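Local coordinates for protein aminotransferase class I and II (Streptococcus suis 89/1591, PDB 3OP7) that probably transfers amino groups between amino acids and 2-oxo acids, using a covalently bound pyridoxal 5'-phosphate cofactor, at residues L32-E35 against E36-L40; Y115-L118 against Y119-K123; R245-R248 against D249-M252; I273-R276 against N277-L281. All blocks are in the same frame, centred on the assembly; numbering follows the deposited sequence. Where two conformers were deposited one is given.

Interaction 1: L32-E35 against E36-L40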
loop_
_atom_site.group_PDB
_atom_site.type_symbol
_atom_site.label_atom_id
_atom_site.label_comp_id
_atom_site.label_asym_id
_atom_site.label_seq_id
_atom_site.Cartn_x
_atom_site.Cartn_y
_atom_site.Cartn_z
ATOM N N LEU A 32 -5.312 14.395 14.680
ATOM C CA LEU A 32 -4.350 15.430 15.066
ATOM C C LEU A 32 -3.913 16.215 13.866
ATOM O O LEU A 32 -3.774 15.662 12.756
ATOM C CB LEU A 32 -3.125 14.770 15.711
ATOM C CG LEU A 32 -3.311 14.282 17.166
ATOM C CD1 LEU A 32 -2.150 13.273 17.527
ATOM C CD2 LEU A 32 -3.353 15.459 18.086
ATOM N N THR A 33 -3.629 17.482 14.088
ATOM C CA THR A 33 -2.776 18.231 13.166
ATOM C C THR A 33 -1.313 18.154 13.637
ATOM O O THR A 33 -1.034 17.847 14.791
ATOM C CB THR A 33 -3.138 19.693 13.102
ATOM O OG1 THR A 33 -2.912 20.284 14.407
ATOM C CG2 THR A 33 -4.619 19.919 12.649
ATOM N N LEU A 34 -0.371 18.472 12.754
ATOM C CA LEU A 34 1.034 18.526 13.147
ATOM C C LEU A 34 1.214 19.530 14.277
ATOM O O LEU A 34 1.910 19.261 15.244
ATOM C CB LEU A 34 1.906 18.882 11.919
ATOM C CG LEU A 34 3.322 18.351 11.910
ATOM C CD1 LEU A 34 3.363 16.862 12.276
ATOM C CD2 LEU A 34 3.947 18.650 10.526
ATOM N N GLU A 35 0.554 20.680 14.161
ATOM C CA GLU A 35 0.577 21.713 15.205
ATOM C C GLU A 35 0.214 21.138 16.581
ATOM O O GLU A 35 0.910 21.381 17.554
ATOM C CB GLU A 35 -0.430 22.818 14.858
ATOM C CG GLU A 35 -0.738 23.815 15.986
ATOM C CD GLU A 35 -0.073 25.149 15.825
ATOM O OE1 GLU A 35 0.146 25.598 14.669
ATOM O OE2 GLU A 35 0.197 25.769 16.886
ATOM N N GLU A 36 -0.883 20.397 16.641
ATOM C CA GLU A 36 -1.328 19.790 17.891
ATOM C C GLU A 36 -0.340 18.722 18.357
ATOM O O GLU A 36 -0.088 18.585 19.558
ATOM C CB GLU A 36 -2.761 19.201 17.790
ATOM C CG GLU A 36 -3.389 18.933 19.175
ATOM C CD GLU A 36 -4.772 18.282 19.203
ATOM O OE1 GLU A 36 -5.434 18.138 18.150
ATOM O OE2 GLU A 36 -5.192 17.909 20.331
ATOM N N LEU A 37 0.206 17.941 17.422
ATOM C CA LEU A 37 1.216 16.951 17.803
ATOM C C LEU A 37 2.487 17.590 18.366
ATOM O O LEU A 37 3.018 17.122 19.385
ATOM C CB LEU A 37 1.595 16.050 16.643
ATOM C CG LEU A 37 2.620 14.949 16.903
ATOM C CD1 LEU A 37 2.188 13.979 18.043
ATOM C CD2 LEU A 37 2.957 14.181 15.576
ATOM N N PHE A 38 2.936 18.689 17.767
ATOM C CA PHE A 38 4.078 19.402 18.314
ATOM C C PHE A 38 3.767 19.886 19.727
ATOM O O PHE A 38 4.601 19.770 20.627
ATOM C CB PHE A 38 4.438 20.599 17.443
ATOM C CG PHE A 38 5.019 20.247 16.082
ATOM C CD1 PHE A 38 5.845 19.159 15.917
ATOM C CD2 PHE A 38 4.803 21.081 15.000
ATOM C CE1 PHE A 38 6.410 18.891 14.686
ATOM C CE2 PHE A 38 5.365 20.807 13.766
ATOM C CZ PHE A 38 6.174 19.715 13.613
ATOM N N ALA A 39 2.564 20.428 19.917
ATOM C CA ALA A 39 2.172 20.977 21.215
ATOM C C ALA A 39 2.122 19.917 22.308
ATOM O O ALA A 39 2.665 20.117 23.392
ATOM C CB ALA A 39 0.817 21.725 21.128
ATOM N N LEU A 40 1.476 18.786 22.046
ATOM C CA LEU A 40 1.371 17.780 23.086
ATOM C C LEU A 40 2.723 17.077 23.350
ATOM O O LEU A 40 2.966 16.582 24.452
ATOM C CB LEU A 40 0.208 16.813 22.820
ATOM C CG LEU A 40 0.288 15.907 21.625
ATOM C CD1 LEU A 40 1.279 14.789 21.973
ATOM C CD2 LEU A 40 -1.104 15.326 21.233
#

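Interaction 2: Y115-L118 against Y119-K123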
loop_
_atom_site.group_PDB
_atom_site.type_symbol
_atom_site.label_atom_id
_atom_site.label_comp_id
_atom_site.label_asym_id
_atom_site.label_seq_id
_atom_site.Cartn_x
_atom_site.Cartn_y
_atom_site.Cartn_z
ATOM N N TYR A 115 -13.383 -6.938 10.267
ATOM C CA TYR A 115 -12.806 -6.125 9.170
ATOM C C TYR A 115 -12.623 -6.935 7.880
ATOM O O TYR A 115 -12.047 -8.030 7.896
ATOM C CB TYR A 115 -11.483 -5.522 9.635
ATOM C CG TYR A 115 -11.096 -4.297 8.834
ATOM C CD1 TYR A 115 -11.856 -3.156 8.907
ATOM C CD2 TYR A 115 -9.976 -4.278 8.032
ATOM C CE1 TYR A 115 -11.534 -2.026 8.196
ATOM C CE2 TYR A 115 -9.627 -3.159 7.364
ATOM C CZ TYR A 115 -10.420 -2.025 7.412
ATOM O OH TYR A 115 -10.105 -0.856 6.698
ATOM N N GLN A 116 -13.157 -6.447 6.762
ATOM C CA GLN A 116 -13.343 -7.309 5.578
ATOM C C GLN A 116 -12.062 -7.908 4.999
ATOM O O GLN A 116 -12.088 -8.968 4.404
ATOM C CB GLN A 116 -14.151 -6.562 4.486
ATOM C CG GLN A 116 -14.505 -7.403 3.268
ATOM C CD GLN A 116 -15.421 -6.693 2.285
ATOM O OE1 GLN A 116 -15.949 -5.614 2.584
ATOM N NE2 GLN A 116 -15.636 -7.305 1.120
ATOM N N GLN A 117 -10.930 -7.237 5.191
ATOM C CA GLN A 117 -9.653 -7.786 4.729
ATOM C C GLN A 117 -9.436 -9.223 5.231
ATOM O O GLN A 117 -8.865 -10.058 4.520
ATOM C CB GLN A 117 -8.499 -6.956 5.258
ATOM C CG GLN A 117 -8.237 -5.622 4.517
ATOM C CD GLN A 117 -6.958 -5.000 4.996
ATOM O OE1 GLN A 117 -6.840 -4.657 6.163
ATOM N NE2 GLN A 117 -5.980 -4.838 4.076
ATOM N N LEU A 118 -9.841 -9.444 6.473
ATOM C CA LEU A 118 -9.413 -10.612 7.209
ATOM C C LEU A 118 -9.999 -11.923 6.677
ATOM O O LEU A 118 -9.367 -12.983 6.859
ATOM C CB LEU A 118 -9.686 -10.478 8.715
ATOM C CG LEU A 118 -8.954 -9.331 9.413
ATOM C CD1 LEU A 118 -9.468 -9.294 10.871
ATOM C CD2 LEU A 118 -7.373 -9.406 9.278
ATOM N N TYR A 119 -11.140 -11.855 6.002
ATOM C CA TYR A 119 -11.749 -13.036 5.381
ATOM C C TYR A 119 -11.743 -13.008 3.854
ATOM O O TYR A 119 -11.545 -14.052 3.251
ATOM C CB TYR A 119 -13.145 -13.316 5.942
ATOM C CG TYR A 119 -14.120 -12.171 5.900
ATOM C CD1 TYR A 119 -14.872 -11.926 4.763
ATOM C CD2 TYR A 119 -14.267 -11.311 6.979
ATOM C CE1 TYR A 119 -15.763 -10.887 4.729
ATOM C CE2 TYR A 119 -15.108 -10.261 6.938
ATOM C CZ TYR A 119 -15.860 -10.040 5.795
ATOM O OH TYR A 119 -16.726 -8.973 5.741
ATOM N N ASP A 120 -11.893 -11.840 3.229
ATOM C CA ASP A 120 -11.927 -11.789 1.773
ATOM C C ASP A 120 -10.567 -11.855 1.112
ATOM O O ASP A 120 -10.457 -12.411 0.020
ATOM C CB ASP A 120 -12.794 -10.633 1.275
ATOM C CG ASP A 120 -14.285 -11.003 1.227
ATOM O OD1 ASP A 120 -14.619 -12.240 1.155
ATOM O OD2 ASP A 120 -15.130 -10.056 1.262
ATOM N N ILE A 121 -9.520 -11.346 1.749
ATOM C CA ILE A 121 -8.205 -11.534 1.152
ATOM C C ILE A 121 -7.870 -13.025 1.079
ATOM O O ILE A 121 -7.503 -13.513 -0.004
ATOM C CB ILE A 121 -7.083 -10.642 1.782
ATOM C CG1 ILE A 121 -7.376 -9.162 1.491
ATOM C CG2 ILE A 121 -5.718 -11.038 1.218
ATOM C CD1 ILE A 121 -6.456 -8.173 2.204
ATOM N N PRO A 122 -8.009 -13.784 2.190
ATOM C CA PRO A 122 -7.631 -15.175 2.014
ATOM C C PRO A 122 -8.474 -15.920 0.985
ATOM O O PRO A 122 -7.947 -16.728 0.245
ATOM C CB PRO A 122 -7.771 -15.803 3.411
ATOM C CG PRO A 122 -8.118 -14.720 4.352
ATOM C CD PRO A 122 -8.092 -13.389 3.600
ATOM N N LYS A 123 -9.757 -15.633 0.921
ATOM C CA LYS A 123 -10.606 -16.246 -0.119
ATOM C C LYS A 123 -10.047 -15.968 -1.496
ATOM O O LYS A 123 -9.943 -16.874 -2.337
ATOM C CB LYS A 123 -12.027 -15.668 -0.089
ATOM C CG LYS A 123 -12.982 -16.292 0.862
ATOM C CD LYS A 123 -14.397 -16.192 0.242
ATOM C CE LYS A 123 -15.452 -16.996 0.998
ATOM N NZ LYS A 123 -16.803 -16.817 0.349
#

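Interaction 3: R245-R248 against D249-M252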
loop_
_atom_site.group_PDB
_atom_site.type_symbol
_atom_site.label_atom_id
_atom_site.label_comp_id
_atom_site.label_asym_id
_atom_site.label_seq_id
_atom_site.Cartn_x
_atom_site.Cartn_y
_atom_site.Cartn_z
ATOM N N ARG A 245 9.499 -9.996 4.795
ATOM C CA ARG A 245 10.427 -8.995 4.264
ATOM C C ARG A 245 10.665 -9.127 2.769
ATOM O O ARG A 245 11.125 -8.173 2.137
ATOM C CB ARG A 245 11.792 -9.114 4.912
ATOM C CG ARG A 245 11.900 -8.685 6.321
ATOM C CD ARG A 245 13.378 -8.611 6.625
ATOM N NE ARG A 245 13.554 -7.780 7.771
ATOM C CZ ARG A 245 13.627 -8.283 8.986
ATOM N NH1 ARG A 245 13.620 -9.599 9.130
ATOM N NH2 ARG A 245 13.743 -7.488 10.035
ATOM N N ASP A 246 10.394 -10.304 2.231
ATOM C CA ASP A 246 10.648 -10.576 0.845
ATOM C C ASP A 246 9.434 -10.371 -0.070
ATOM O O ASP A 246 9.509 -10.695 -1.264
ATOM C CB ASP A 246 11.186 -11.990 0.685
ATOM C CG ASP A 246 12.632 -12.145 1.217
ATOM O OD1 ASP A 246 13.449 -11.163 1.189
ATOM O OD2 ASP A 246 12.924 -13.273 1.655
ATOM N N TYR A 247 8.333 -9.864 0.492
ATOM C CA TYR A 247 7.087 -9.646 -0.262
ATOM C C TYR A 247 6.592 -8.198 -0.264
ATOM O O TYR A 247 5.624 -7.869 -0.960
ATOM C CB TYR A 247 5.976 -10.541 0.267
ATOM C CG TYR A 247 6.273 -11.989 0.062
ATOM C CD1 TYR A 247 5.920 -12.632 -1.131
ATOM C CD2 TYR A 247 6.958 -12.706 1.025
ATOM C CE1 TYR A 247 6.237 -13.958 -1.329
ATOM C CE2 TYR A 247 7.270 -14.016 0.848
ATOM C CZ TYR A 247 6.913 -14.647 -0.330
ATOM O OH TYR A 247 7.280 -15.971 -0.492
ATOM N N ARG A 248 7.271 -7.291 0.448
ATOM C CA ARG A 248 6.787 -5.918 0.524
ATOM C C ARG A 248 6.841 -5.155 -0.822
ATOM O O ARG A 248 6.100 -4.216 -0.975
ATOM C CB ARG A 248 7.500 -5.154 1.661
ATOM C CG ARG A 248 7.130 -5.793 3.020
ATOM C CD ARG A 248 7.878 -5.241 4.281
ATOM N NE ARG A 248 7.607 -3.836 4.561
ATOM C CZ ARG A 248 8.429 -2.828 4.318
ATOM N NH1 ARG A 248 9.614 -3.033 3.745
ATOM N NH2 ARG A 248 8.059 -1.587 4.614
ATOM N N ASP A 249 7.667 -5.541 -1.793
ATOM C CA ASP A 249 7.616 -4.855 -3.081
ATOM C C ASP A 249 6.382 -5.229 -3.904
ATOM O O ASP A 249 6.100 -4.579 -4.917
ATOM C CB ASP A 249 8.861 -5.024 -3.945
ATOM C CG ASP A 249 10.098 -4.368 -3.352
ATOM O OD1 ASP A 249 10.028 -3.897 -2.204
ATOM O OD2 ASP A 249 11.106 -4.360 -4.088
ATOM N N TYR A 250 5.614 -6.221 -3.490
ATOM C CA TYR A 250 4.381 -6.458 -4.240
ATOM C C TYR A 250 3.334 -5.452 -3.880
ATOM O O TYR A 250 2.382 -5.257 -4.639
ATOM C CB TYR A 250 3.825 -7.853 -3.915
ATOM C CG TYR A 250 4.519 -8.992 -4.587
ATOM C CD1 TYR A 250 4.432 -9.188 -5.968
ATOM C CD2 TYR A 250 5.264 -9.914 -3.859
ATOM C CE1 TYR A 250 5.000 -10.241 -6.553
ATOM C CE2 TYR A 250 5.857 -10.985 -4.447
ATOM C CZ TYR A 250 5.730 -11.172 -5.814
ATOM O OH TYR A 250 6.342 -12.210 -6.531
ATOM N N THR A 251 3.400 -4.912 -2.654
ATOM C CA THR A 251 2.324 -4.102 -2.120
ATOM C C THR A 251 2.647 -2.653 -1.784
ATOM O O THR A 251 1.768 -1.792 -1.878
ATOM C CB THR A 251 1.777 -4.793 -0.853
ATOM O OG1 THR A 251 2.800 -4.793 0.147
ATOM C CG2 THR A 251 1.342 -6.273 -1.211
HETATM N N MSE A 252 3.878 -2.355 -1.331
HETATM C CA MSE A 252 4.179 -1.040 -0.833
HETATM C C MSE A 252 5.605 -0.527 -1.140
HETATM O O MSE A 252 5.773 0.667 -1.298
HETATM C CB MSE A 252 3.894 -0.970 0.656
HETATM C CG MSE A 252 4.725 -1.883 1.440
HETATM SE SE MSE A 252 4.526 -1.914 3.325
HETATM C CE MSE A 252 3.013 -3.147 3.174
#

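Interaction 4: I273-R276 against N277-L281. With EDO (1,2-ethanediol), chain I.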
loop_
_atom_site.group_PDB
_atom_site.type_symbol
_atom_site.label_atom_id
_atom_site.label_comp_id
_atom_site.label_asym_id
_atom_site.label_seq_id
_atom_site.Cartn_x
_atom_site.Cartn_y
_atom_site.Cartn_z
ATOM N N ILE A 273 -0.576 11.116 23.685
ATOM C CA ILE A 273 -1.668 10.910 22.750
ATOM C C ILE A 273 -2.766 10.072 23.420
ATOM O O ILE A 273 -3.968 10.385 23.317
ATOM C CB ILE A 273 -1.161 10.331 21.406
ATOM C CG1 ILE A 273 -0.197 11.319 20.744
ATOM C CG2 ILE A 273 -2.340 10.007 20.477
ATOM C CD1 ILE A 273 0.500 10.676 19.582
ATOM N N LEU A 274 -2.377 9.028 24.145
ATOM C CA LEU A 274 -3.351 8.193 24.826
ATOM C C LEU A 274 -4.171 9.005 25.814
ATOM O O LEU A 274 -5.383 8.809 25.958
ATOM C CB LEU A 274 -2.675 7.026 25.544
ATOM C CG LEU A 274 -2.080 5.949 24.617
ATOM C CD1 LEU A 274 -1.395 4.859 25.439
ATOM C CD2 LEU A 274 -3.086 5.314 23.661
ATOM N N GLU A 275 -3.513 9.923 26.505
ATOM C CA GLU A 275 -4.204 10.724 27.512
ATOM C C GLU A 275 -5.227 11.659 26.871
ATOM O O GLU A 275 -6.357 11.765 27.356
ATOM C CB GLU A 275 -3.176 11.429 28.379
ATOM C CG GLU A 275 -2.790 10.578 29.603
ATOM C CD GLU A 275 -3.957 10.432 30.597
ATOM O OE1 GLU A 275 -4.480 11.467 31.072
ATOM O OE2 GLU A 275 -4.374 9.285 30.887
ATOM N N ARG A 276 -4.841 12.292 25.755
ATOM C CA ARG A 276 -5.748 13.098 24.941
ATOM C C ARG A 276 -6.953 12.259 24.520
ATOM O O ARG A 276 -8.083 12.690 24.667
ATOM C CB ARG A 276 -5.051 13.615 23.690
ATOM C CG ARG A 276 -5.938 14.396 22.704
ATOM C CD ARG A 276 -5.297 14.411 21.355
ATOM N NE ARG A 276 -6.028 15.167 20.325
ATOM C CZ ARG A 276 -6.712 14.623 19.320
ATOM N NH1 ARG A 276 -6.837 13.308 19.207
ATOM N NH2 ARG A 276 -7.270 15.416 18.411
ATOM N N ASN A 277 -6.680 11.089 23.961
ATOM C CA ASN A 277 -7.713 10.255 23.386
ATOM C C ASN A 277 -8.611 9.572 24.388
ATOM O O ASN A 277 -9.791 9.358 24.084
ATOM C CB ASN A 277 -7.105 9.305 22.345
ATOM C CG ASN A 277 -6.741 10.047 21.119
ATOM O OD1 ASN A 277 -6.960 11.249 21.094
ATOM N ND2 ASN A 277 -6.205 9.369 20.078
ATOM N N ARG A 278 -8.083 9.279 25.580
ATOM C CA ARG A 278 -8.920 8.787 26.694
ATOM C C ARG A 278 -10.043 9.767 27.040
ATOM O O ARG A 278 -11.189 9.369 27.226
ATOM C CB ARG A 278 -8.100 8.486 27.962
ATOM C CG ARG A 278 -8.998 8.109 29.185
ATOM C CD ARG A 278 -8.213 7.594 30.410
ATOM N NE ARG A 278 -7.508 6.352 30.112
ATOM C CZ ARG A 278 -8.086 5.145 30.055
ATOM N NH1 ARG A 278 -9.393 4.989 30.307
ATOM N NH2 ARG A 278 -7.358 4.079 29.772
ATOM N N HIS A 279 -9.723 11.051 27.143
ATOM C CA HIS A 279 -10.732 12.055 27.430
ATOM C C HIS A 279 -11.832 12.101 26.363
ATOM O O HIS A 279 -13.025 12.166 26.672
ATOM C CB HIS A 279 -10.092 13.448 27.576
ATOM C CG HIS A 279 -9.231 13.606 28.796
ATOM N ND1 HIS A 279 -9.730 13.519 30.083
ATOM C CD2 HIS A 279 -7.913 13.904 28.922
ATOM C CE1 HIS A 279 -8.750 13.732 30.946
ATOM N NE2 HIS A 279 -7.641 13.981 30.268
ATOM N N ILE A 280 -11.444 12.065 25.104
ATOM C CA ILE A 280 -12.422 12.111 24.033
ATOM C C ILE A 280 -13.313 10.878 24.048
ATOM O O ILE A 280 -14.540 10.987 24.058
ATOM C CB ILE A 280 -11.723 12.137 22.659
ATOM C CG1 ILE A 280 -10.934 13.447 22.505
ATOM C CG2 ILE A 280 -12.770 11.933 21.536
ATOM C CD1 ILE A 280 -9.892 13.418 21.387
ATOM N N LEU A 281 -12.694 9.703 24.087
ATOM C CA LEU A 281 -13.463 8.442 24.236
ATOM C C LEU A 281 -14.429 8.406 25.420
ATOM O O LEU A 281 -15.623 8.089 25.244
ATOM C CB LEU A 281 -12.510 7.250 24.343
ATOM C CG LEU A 281 -11.856 6.814 23.069
ATOM C CD1 LEU A 281 -10.762 5.818 23.436
ATOM C CD2 LEU A 281 -12.929 6.173 22.188
HETATM C C1 EDO I . -4.162 4.772 28.629
HETATM O O1 EDO I . -3.735 3.528 29.178
HETATM C C2 EDO I . -3.891 5.881 29.640
HETATM O O2 EDO I . -4.442 7.120 29.178
#

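Interaction 1: L32-E35 against E36-L40
Thr33 caps the helix that Glu36 belongs to: its OG1 accepts the backbone N-H of Glu36 at 3.0 Å (OG1 to N), in a nearly straight bond. A first torsion of 64° sets OG1 between the backbone N and the carbonyl carbon, turned back over the first turn of the helix. Main-chain bonds carry the turn onward, Leu37 N to Thr33 O at 2.9 Å and Phe38 N to Leu34 O at 2.8 Å. Thr33 is thus the N-cap of helix 34-41, and Leu32 and Leu37, on either side of it in sequence, form a hydrophobic staple through their CD1 atoms, 4.4 Å apart. The apolar contacts spread from there. CD2 of Leu32 meets Leu40 CD2 at 3.9 Å. CG of Leu34 touches the far end of the Phe38 ring, 3.6 Å from CZ, while the Leu34 carbonyl oxygen lies over one face of that ring. Charged ends are held from outside: Glu36, in the conformer given, makes a salt bridge from OE2 to Arg276, and Glu35 OE1 bonds to Gln53 of the second subunit.

Interaction 2: Y115-L118 against Y119-K123
The ring of Tyr119 receives the backbone oxygen of Gln116 on one face, O standing 3.9 Å above the plane and over its centre. Alongside, the Gln116 side chain runs past the phenol end, its CG 3.7 Å from Tyr119 OH, and its terminal amide is almost parallel to the ring, 7° away. Tyr112 meets the same ring in an edge-to-face pair, and the ring of Tyr115 has OE1 of Gln117 at its edge, in plane. All this happens where the chain enters helix 117-124, the helix of a beta-alpha-beta crossover from strand 107-112 to strand 128-135 in the large mixed sheet.

One turn on, Gln116 and Asp120 are tied twice: Asp120 N donates to Gln116 O at 3.1 Å, and Gln116 NE2 donates to Asp120 OD2 at 2.8 Å. The carboxylate is turned 65° from the amide and offers its anti lone pair. The amide is fixed further by Gly8, whose N binds OE1, and by Arg6 O, which takes a bond from NE2, so the N-terminal arm packs on this turn. Gln117 lies beside Ile121, its NE2 3.9 Å from Ile121 CD1; that amide nitrogen bonds to Tyr250 O of the second subunit and to Thr91 O. Farther along, the helix kinks at Pro122, which has no N-H to offer. The buried Leu118 O is therefore left without a hydrogen-bond partner, and what it meets is Pro122 CG, 3.3 Å away.

Interaction 3: R245-R248 against D249-M252
Tyr247 and Tyr250 lie side by side and point the same way, Tyr247 CD1 being 3.7 Å from Tyr250 CE2. The backbone beneath them sets that pairing: Tyr250 N donates to Tyr247 O at 3.0 Å, closing a type I turn about Arg248 and Asp249, and the same oxygen lies at the edge of the Tyr250 ring, near its plane. A second such turn is closed by Thr251 N, 3.3 Å from Arg248 O and above its carbonyl plane; Met252 N adds a helix-like i to i+4 bond to the same oxygen at 2.9 Å, almost straight along the carbonyl bond.

Selenomethionine Met252 reaches back to Arg248. In the arginine conformer given, bent at its third torsion (63°), SE sits 3.8 Å from Arg248 NE and comes obliquely to the guanidinium. Carbonyls of Gln86 and Ile62 accept from Arg248 NH2, while Leu96 of helix 89-101 packs on its chain.

Beyond this shell lies the second subunit. Tyr250 OH bonds to its Pro5 O, Tyr247 packs on the same proline, and Glu10 of that subunit accepts from Asp249 N; Tyr247 OH also bonds to its Gly1 N, probably a tag remnant. The loop between helices 238-244 and 257-268 is thus part of the dimer interface, combining apolar ring packing with directional bonds, while a buried guanidinium has its hydrogen-bonding needs met at least partly by neutral carbonyls.

Interaction 4: I273-R276 against N277-L281
With CG of Arg276 opposite its own backbone N (chi1 176°) and the chain straight out to NE, the guanidinium reaches past Asn277, whose CG is swung to the side of its backbone N (chi1 -73°). NH1 of Arg276 then donates to Asn277 OD1 at 2.8 Å, in the amide's carbonyl plane and on a lone pair, though the two flat groups are inclined by 56°. Both residues sit on the long helix 270-294, where Asn277 N bonds to Ile273 O (2.9 Å) but the bonds from His279 N to Glu275 O and from Ile280 N to Arg276 O are weak. One turn later Ile280 lays CD1 over a face of the same guanidinium, 3.8 Å above the plane and offset toward its rim.

Other parts of the chain complete this cluster. Arg276 donates from NH1 to Ser30 O. Asn277 ND2 bonds to Thr223 O and Ser225 OG, so the amide connects the helix, through one backbone oxygen and one serine hydroxyl, to the segment just after Lys222, the residue that carries the cofactor.

Across the helix, Glu275 and Arg278 have opposite charges but stand too far apart for a salt bridge, OE2 to NE being 4.4 Å. A 1,2-ethanediol, probably from the crystallisation liquor, bridges them: its O2 donates to Glu275 OE2 at 2.8 Å and accepts a weak bond from Arg278 NE at 3.3 Å. The guanidinium of Arg278 also has Glu282 as a salt-bridge partner. Beyond Glu275, the ring of His279 comes obliquely to the backbone, its CD2 3.1 Å from Glu275 O.

In the fold
From the N terminus the four contacts follow one another in series; each closes only a local turn, and none nests in or crosses another. Interaction 1 begins helix 34-41 and interaction 4 lies near the start of helix 270-294. Distant in sequence, they touch through a salt bridge and leucine-isoleucine packing, so these two helices are joined. Interaction 2 opens the helix of a beta-alpha-beta unit in the large sheet, with its centre about 34 Å from that of interaction 1 and on the other side of the chain's centre. Interaction 3 occupies a loop about 18 Å from interaction 2, centre to centre. Within one chain these two do not touch, but interaction 2 of one subunit meets interaction 3 of the other, Gln117 against Tyr250.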